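Local coordinates for T9SS C-terminal target domain-containing protein (Bacteroides cellulosilyticus, PDB 5JVK) that belongs to glycoside hydrolase family 39 and probably hydrolyses O-glycosidic bonds within carbohydrate chains, at residues E140-A145 against A201-Y206; N429-F434 against I455-P460. All blocks are in the same frame, centred on the assembly; numbering follows the deposited sequence.

Contact 1: residues E140-A145 against A201-Y206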
loop_
_atom_site.group_PDB
_atom_site.type_symbol
_atom_site.label_atom_id
_atom_site.label_comp_id
_atom_site.label_asym_id
_atom_site.label_seq_id
_atom_site.Cartn_x
_atom_site.Cartn_y
_atom_site.Cartn_z
ATOM N N GLU A 140 12.130 -20.624 10.202
ATOM C CA GLU A 140 12.019 -21.194 11.556
ATOM C C GLU A 140 10.672 -21.882 11.824
ATOM O O GLU A 140 10.634 -23.015 12.308
ATOM C CB GLU A 140 12.252 -20.082 12.591
ATOM C CG GLU A 140 12.367 -20.537 14.037
ATOM C CD GLU A 140 12.874 -19.433 14.952
ATOM O OE1 GLU A 140 13.948 -18.858 14.661
ATOM O OE2 GLU A 140 12.202 -19.140 15.964
ATOM N N HIS A 141 9.580 -21.197 11.496
ATOM C CA HIS A 141 8.229 -21.723 11.716
ATOM C C HIS A 141 7.820 -22.831 10.730
ATOM O O HIS A 141 7.031 -23.704 11.096
ATOM C CB HIS A 141 7.193 -20.588 11.698
ATOM C CG HIS A 141 7.369 -19.586 12.800
ATOM N ND1 HIS A 141 6.991 -18.267 12.675
ATOM C CD2 HIS A 141 7.891 -19.710 14.045
ATOM C CE1 HIS A 141 7.263 -17.623 13.797
ATOM N NE2 HIS A 141 7.812 -18.476 14.644
ATOM N N VAL A 142 8.343 -22.802 9.502
ATOM C CA VAL A 142 8.043 -23.854 8.508
ATOM C C VAL A 142 8.818 -25.154 8.766
ATOM O O VAL A 142 8.263 -26.239 8.580
ATOM C CB VAL A 142 8.218 -23.351 7.043
ATOM C CG1 VAL A 142 8.555 -24.468 6.055
ATOM C CG2 VAL A 142 6.941 -22.665 6.592
ATOM N N GLU A 143 10.078 -25.039 9.184
ATOM C CA GLU A 143 10.941 -26.193 9.461
ATOM C C GLU A 143 11.415 -26.136 10.926
ATOM O O GLU A 143 12.529 -25.679 11.197
ATOM C CB GLU A 143 12.120 -26.196 8.471
ATOM C CG GLU A 143 13.051 -27.402 8.551
ATOM C CD GLU A 143 14.103 -27.436 7.443
ATOM O OE1 GLU A 143 14.293 -26.423 6.738
ATOM O OE2 GLU A 143 14.762 -28.483 7.279
ATOM N N PRO A 144 10.566 -26.585 11.883
ATOM C CA PRO A 144 10.954 -26.537 13.304
ATOM C C PRO A 144 12.095 -27.498 13.668
ATOM O O PRO A 144 12.854 -27.219 14.599
ATOM C CB PRO A 144 9.664 -26.928 14.051
ATOM C CG PRO A 144 8.581 -26.965 13.028
ATOM C CD PRO A 144 9.247 -27.222 11.716
ATOM N N ALA A 145 12.183 -28.621 12.953
ATOM C CA ALA A 145 13.313 -29.544 13.047
ATOM C C ALA A 145 13.818 -29.883 11.647
ATOM O O ALA A 145 13.097 -29.716 10.661
ATOM C CB ALA A 145 12.903 -30.808 13.785
ATOM N N ALA A 201 16.204 -23.988 0.637
ATOM C CA ALA A 201 15.577 -24.295 -0.653
ATOM C C ALA A 201 14.441 -25.307 -0.547
ATOM O O ALA A 201 13.372 -25.101 -1.124
ATOM C CB ALA A 201 16.623 -24.788 -1.640
ATOM N N ASN A 202 14.676 -26.392 0.188
ATOM C CA ASN A 202 13.658 -27.428 0.386
ATOM C C ASN A 202 12.530 -26.984 1.324
ATOM O O ASN A 202 11.406 -27.477 1.203
ATOM C CB ASN A 202 14.291 -28.728 0.901
ATOM C CG ASN A 202 15.227 -29.369 -0.113
ATOM O OD1 ASN A 202 14.965 -29.357 -1.317
ATOM N ND2 ASN A 202 16.320 -29.949 0.371
ATOM N N ALA A 203 12.826 -26.069 2.248
ATOM C CA ALA A 203 11.804 -25.502 3.142
ATOM C C ALA A 203 10.817 -24.610 2.390
ATOM O O ALA A 203 9.606 -24.703 2.604
ATOM C CB ALA A 203 12.456 -24.719 4.272
ATOM N N LEU A 204 11.342 -23.744 1.522
ATOM C CA LEU A 204 10.507 -22.898 0.665
ATOM C C LEU A 204 9.753 -23.736 -0.366
ATOM O O LEU A 204 8.568 -23.499 -0.608
ATOM C CB LEU A 204 11.349 -21.827 -0.047
ATOM C CG LEU A 204 10.640 -20.889 -1.036
ATOM C CD1 LEU A 204 9.462 -20.180 -0.383
ATOM C CD2 LEU A 204 11.623 -19.877 -1.602
ATOM N N ALA A 205 10.449 -24.701 -0.968
ATOM C CA ALA A 205 9.847 -25.615 -1.948
ATOM C C ALA A 205 8.652 -26.382 -1.379
ATOM O O ALA A 205 7.679 -26.623 -2.093
ATOM C CB ALA A 205 10.890 -26.582 -2.481
ATOM N N TYR A 206 8.732 -26.758 -0.100
ATOM C CA TYR A 206 7.593 -27.346 0.618
ATOM C C TYR A 206 6.414 -26.376 0.683
ATOM O O TYR A 206 5.275 -26.758 0.391
ATOM C CB TYR A 206 7.981 -27.775 2.042
ATOM C CG TYR A 206 6.789 -27.995 2.949
ATOM C CD1 TYR A 206 6.407 -27.029 3.882
ATOM C CD2 TYR A 206 6.019 -29.154 2.848
ATOM C CE1 TYR A 206 5.305 -27.221 4.704
ATOM C CE2 TYR A 206 4.915 -29.356 3.665
ATOM C CZ TYR A 206 4.563 -28.389 4.593
ATOM O OH TYR A 206 3.471 -28.583 5.405
#
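Glu143 and Ala203 bring the two backbones closest, their CA atoms 6.4 Å apart, where a short helical turn gives way to a loop beside the middle of helix 194-211. The setting is the (beta/alpha)8 barrel: residues 139-142 follow directly on barrel strand 132-138, whereas helix 194-211 lies between strands 168-174 and 217-220 in the chain. The chain leaves helical geometry at Glu143, and the CB atoms of both Val142 and Glu143 point toward helix 194-211.

No hydrogen bond links the segments, and the fit is one of shape. Ala203 and Tyr206, three residues apart, point to the same side of their helix, and Val142 reaches both. Its CG1 stands anti to the backbone N and lies 3.6 Å from the carbonyl O of Ala203 and 4.3 Å from Ala203 CB. The same methyl approaches the Tyr206 ring obliquely, with CG1 4.0 Å from CD1. A beta-branched valine suits this place, being compact yet broad, and alanine opposite it lets the loop come near. The Tyr206 ring also meets that of Tyr149, the planes inclined by about 20°, while Leu204 turns away to Phe173, Trp218 and Leu220 on the barrel strands.

Glu143 is buried, and its extended chain (chi1 -175°) carries the carboxylate alongside the helix. Three hydrogen bonds hold that group: OE2 pairs with Tyr181 OH and Gly147 N, and OE1 with Trp139 NE1. These partners satisfy the polar end, and what OE1 meets on helix 194-211 is the methyl CB of Ala203, 3.5 Å away.

Contact 2: residues N429-F434 against I455-P460; sequences NKVLAF and IRVKAP
Val431 CG2 meets two side chains of the facing strand, lying 3.9 Å from Ile455 CD1 and 4.2 Å from Val457 CG2. Ile455 divides its branches between two partners. With chi1 near 60°, CG1 sits between the backbone N and the carbonyl carbon and sends CD1 to Val431, while CG2 comes 3.6 Å from Asn429 ND2. In each pair the side chains pass alongside one another from opposing strands, as interleaved rows do.

The backbones behind them run nearly the same way, at 23°, with strand axes 10.3 Å apart. Such spacing belongs to sheets packed face to face, as in a beta-sandwich: strand 429-436 is part of the antiparallel sheet that follows the barrel, and strand 453-458 pairs with 484-489. Leu424 and Leu425 of strand 419-425 touch Val431, and Leu489 touches both Asn429 and Ile455. Asn429 suits the partly exposed end of the interface because its OD1 is hydrogen-bonded to Thr447 OG1, and weakly to Thr453 OG1, while ND2 lies against a methyl. Between these inward residues, Lys430 turns the other way, to a salt bridge with Asp297.

Beta-branched valine and isoleucine suit extended strands, and no hydrogen bond joins 429-434 to 455-460. The packing here probably rests mainly on dispersion and the exclusion of water.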
loop_
_atom_site.group_PDB
_atom_site.type_symbol
_atom_site.label_atom_id
_atom_site.label_comp_id
_atom_site.label_asym_id
_atom_site.label_seq_id
_atom_site.Cartn_x
_atom_site.Cartn_y
_atom_site.Cartn_z
ATOM N N ASN A 429 4.177 22.033 -10.320
ATOM C CA ASN A 429 2.785 21.593 -10.448
ATOM C C ASN A 429 2.701 20.458 -11.465
ATOM O O ASN A 429 3.487 20.410 -12.410
ATOM C CB ASN A 429 1.901 22.762 -10.891
ATOM C CG ASN A 429 1.985 23.950 -9.947
ATOM O OD1 ASN A 429 1.961 23.787 -8.729
ATOM N ND2 ASN A 429 2.089 25.148 -10.504
ATOM N N LYS A 430 1.748 19.550 -11.260
ATOM C CA LYS A 430 1.539 18.396 -12.136
ATOM C C LYS A 430 0.105 18.383 -12.615
ATOM O O LYS A 430 -0.804 18.557 -11.813
ATOM C CB LYS A 430 1.801 17.084 -11.386
ATOM C CG LYS A 430 3.131 16.409 -11.672
ATOM C CD LYS A 430 4.259 16.989 -10.846
ATOM C CE LYS A 430 5.449 16.049 -10.823
ATOM N NZ LYS A 430 6.561 16.630 -10.026
ATOM N N VAL A 431 -0.088 18.177 -13.916
ATOM C CA VAL A 431 -1.398 17.852 -14.486
ATOM C C VAL A 431 -1.188 16.678 -15.442
ATOM O O VAL A 431 -0.499 16.818 -16.453
ATOM C CB VAL A 431 -2.046 19.046 -15.222
ATOM C CG1 VAL A 431 -3.439 18.671 -15.725
ATOM C CG2 VAL A 431 -2.135 20.259 -14.303
ATOM N N LEU A 432 -1.772 15.530 -15.106
ATOM C CA LEU A 432 -1.515 14.270 -15.803
ATOM C C LEU A 432 -2.829 13.665 -16.273
ATOM O O LEU A 432 -3.824 13.738 -15.560
ATOM C CB LEU A 432 -0.820 13.283 -14.861
ATOM C CG LEU A 432 0.367 13.777 -14.033
ATOM C CD1 LEU A 432 0.760 12.727 -13.007
ATOM C CD2 LEU A 432 1.540 14.123 -14.936
ATOM N N ALA A 433 -2.817 13.062 -17.462
ATOM C CA ALA A 433 -4.000 12.414 -18.042
ATOM C C ALA A 433 -3.831 10.896 -18.060
ATOM O O ALA A 433 -2.766 10.388 -18.414
ATOM C CB ALA A 433 -4.238 12.927 -19.452
ATOM N N PHE A 434 -4.884 10.185 -17.673
ATOM C CA PHE A 434 -4.925 8.726 -17.727
ATOM C C PHE A 434 -6.152 8.311 -18.520
ATOM O O PHE A 434 -7.068 9.111 -18.724
ATOM C CB PHE A 434 -4.985 8.138 -16.320
ATOM C CG PHE A 434 -3.741 8.368 -15.518
ATOM C CD1 PHE A 434 -2.751 7.397 -15.450
ATOM C CD2 PHE A 434 -3.551 9.563 -14.838
ATOM C CE1 PHE A 434 -1.594 7.610 -14.713
ATOM C CE2 PHE A 434 -2.399 9.783 -14.099
ATOM C CZ PHE A 434 -1.420 8.803 -14.034
ATOM N N ILE A 455 -3.753 27.499 -10.500
ATOM C CA ILE A 455 -3.396 27.482 -11.923
ATOM C C ILE A 455 -4.642 27.503 -12.804
ATOM O O ILE A 455 -5.747 27.196 -12.353
ATOM C CB ILE A 455 -2.509 26.269 -12.309
ATOM C CG1 ILE A 455 -3.214 24.934 -12.030
ATOM C CG2 ILE A 455 -1.178 26.321 -11.573
ATOM C CD1 ILE A 455 -2.667 23.793 -12.856
ATOM N N ARG A 456 -4.436 27.867 -14.065
ATOM C CA ARG A 456 -5.490 27.905 -15.064
ATOM C C ARG A 456 -5.120 26.952 -16.181
ATOM O O ARG A 456 -4.172 27.206 -16.908
ATOM C CB ARG A 456 -5.656 29.330 -15.587
ATOM C CG ARG A 456 -6.390 30.215 -14.604
ATOM C CD ARG A 456 -6.245 31.693 -14.915
ATOM N NE ARG A 456 -7.215 32.474 -14.143
ATOM C CZ ARG A 456 -7.124 32.756 -12.839
ATOM N NH1 ARG A 456 -6.089 32.345 -12.099
ATOM N NH2 ARG A 456 -8.088 33.469 -12.258
ATOM N N VAL A 457 -5.855 25.850 -16.296
ATOM C CA VAL A 457 -5.630 24.851 -17.341
ATOM C C VAL A 457 -6.728 25.006 -18.377
ATOM O O VAL A 457 -7.904 25.066 -18.013
ATOM C CB VAL A 457 -5.684 23.417 -16.773
ATOM C CG1 VAL A 457 -5.332 22.394 -17.850
ATOM C CG2 VAL A 457 -4.753 23.282 -15.573
ATOM N N LYS A 458 -6.356 25.067 -19.656
ATOM C CA LYS A 458 -7.350 25.137 -20.729
ATOM C C LYS A 458 -8.182 23.860 -20.726
ATOM O O LYS A 458 -7.626 22.766 -20.643
ATOM C CB LYS A 458 -6.701 25.328 -22.103
ATOM C CG LYS A 458 -7.707 25.297 -23.247
ATOM C CD LYS A 458 -7.165 25.885 -24.536
ATOM C CE LYS A 458 -8.238 25.877 -25.617
ATOM N NZ LYS A 458 -7.671 26.054 -26.982
ATOM N N ALA A 459 -9.504 24.021 -20.819
ATOM C CA ALA A 459 -10.458 22.910 -20.742
ATOM C C ALA A 459 -10.193 21.867 -21.838
ATOM O O ALA A 459 -10.509 22.115 -23.008
ATOM C CB ALA A 459 -11.885 23.434 -20.845
ATOM N N PRO A 460 -9.608 20.703 -21.467
ATOM C CA PRO A 460 -9.206 19.719 -22.480
ATOM C C PRO A 460 -10.393 18.966 -23.103
ATOM O O PRO A 460 -10.367 18.663 -24.298
ATOM C CB PRO A 460 -8.280 18.782 -21.702
ATOM C CG PRO A 460 -8.754 18.854 -20.293
ATOM C CD PRO A 460 -9.396 20.197 -20.095
#

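Contact 1 closes at residue 206, more than two hundred residues before contact 2 opens at 429, so the two follow in series. Their centres are 53 Å apart, their nearest atoms about 33 Å, and they lie on opposite sides of the chain's centre. They share no helix, strand or sheet: contact 1 joins the segment after barrel strand 132-138 to a helix of the barrel's outer layer, contact 2 belongs to the antiparallel beta region that follows the barrel. That region leans on the barrel through Leu432 and Phe434, which touch helix 350-366. Each contact thus lies within a different part of a single-chain protein, and the two do not touch.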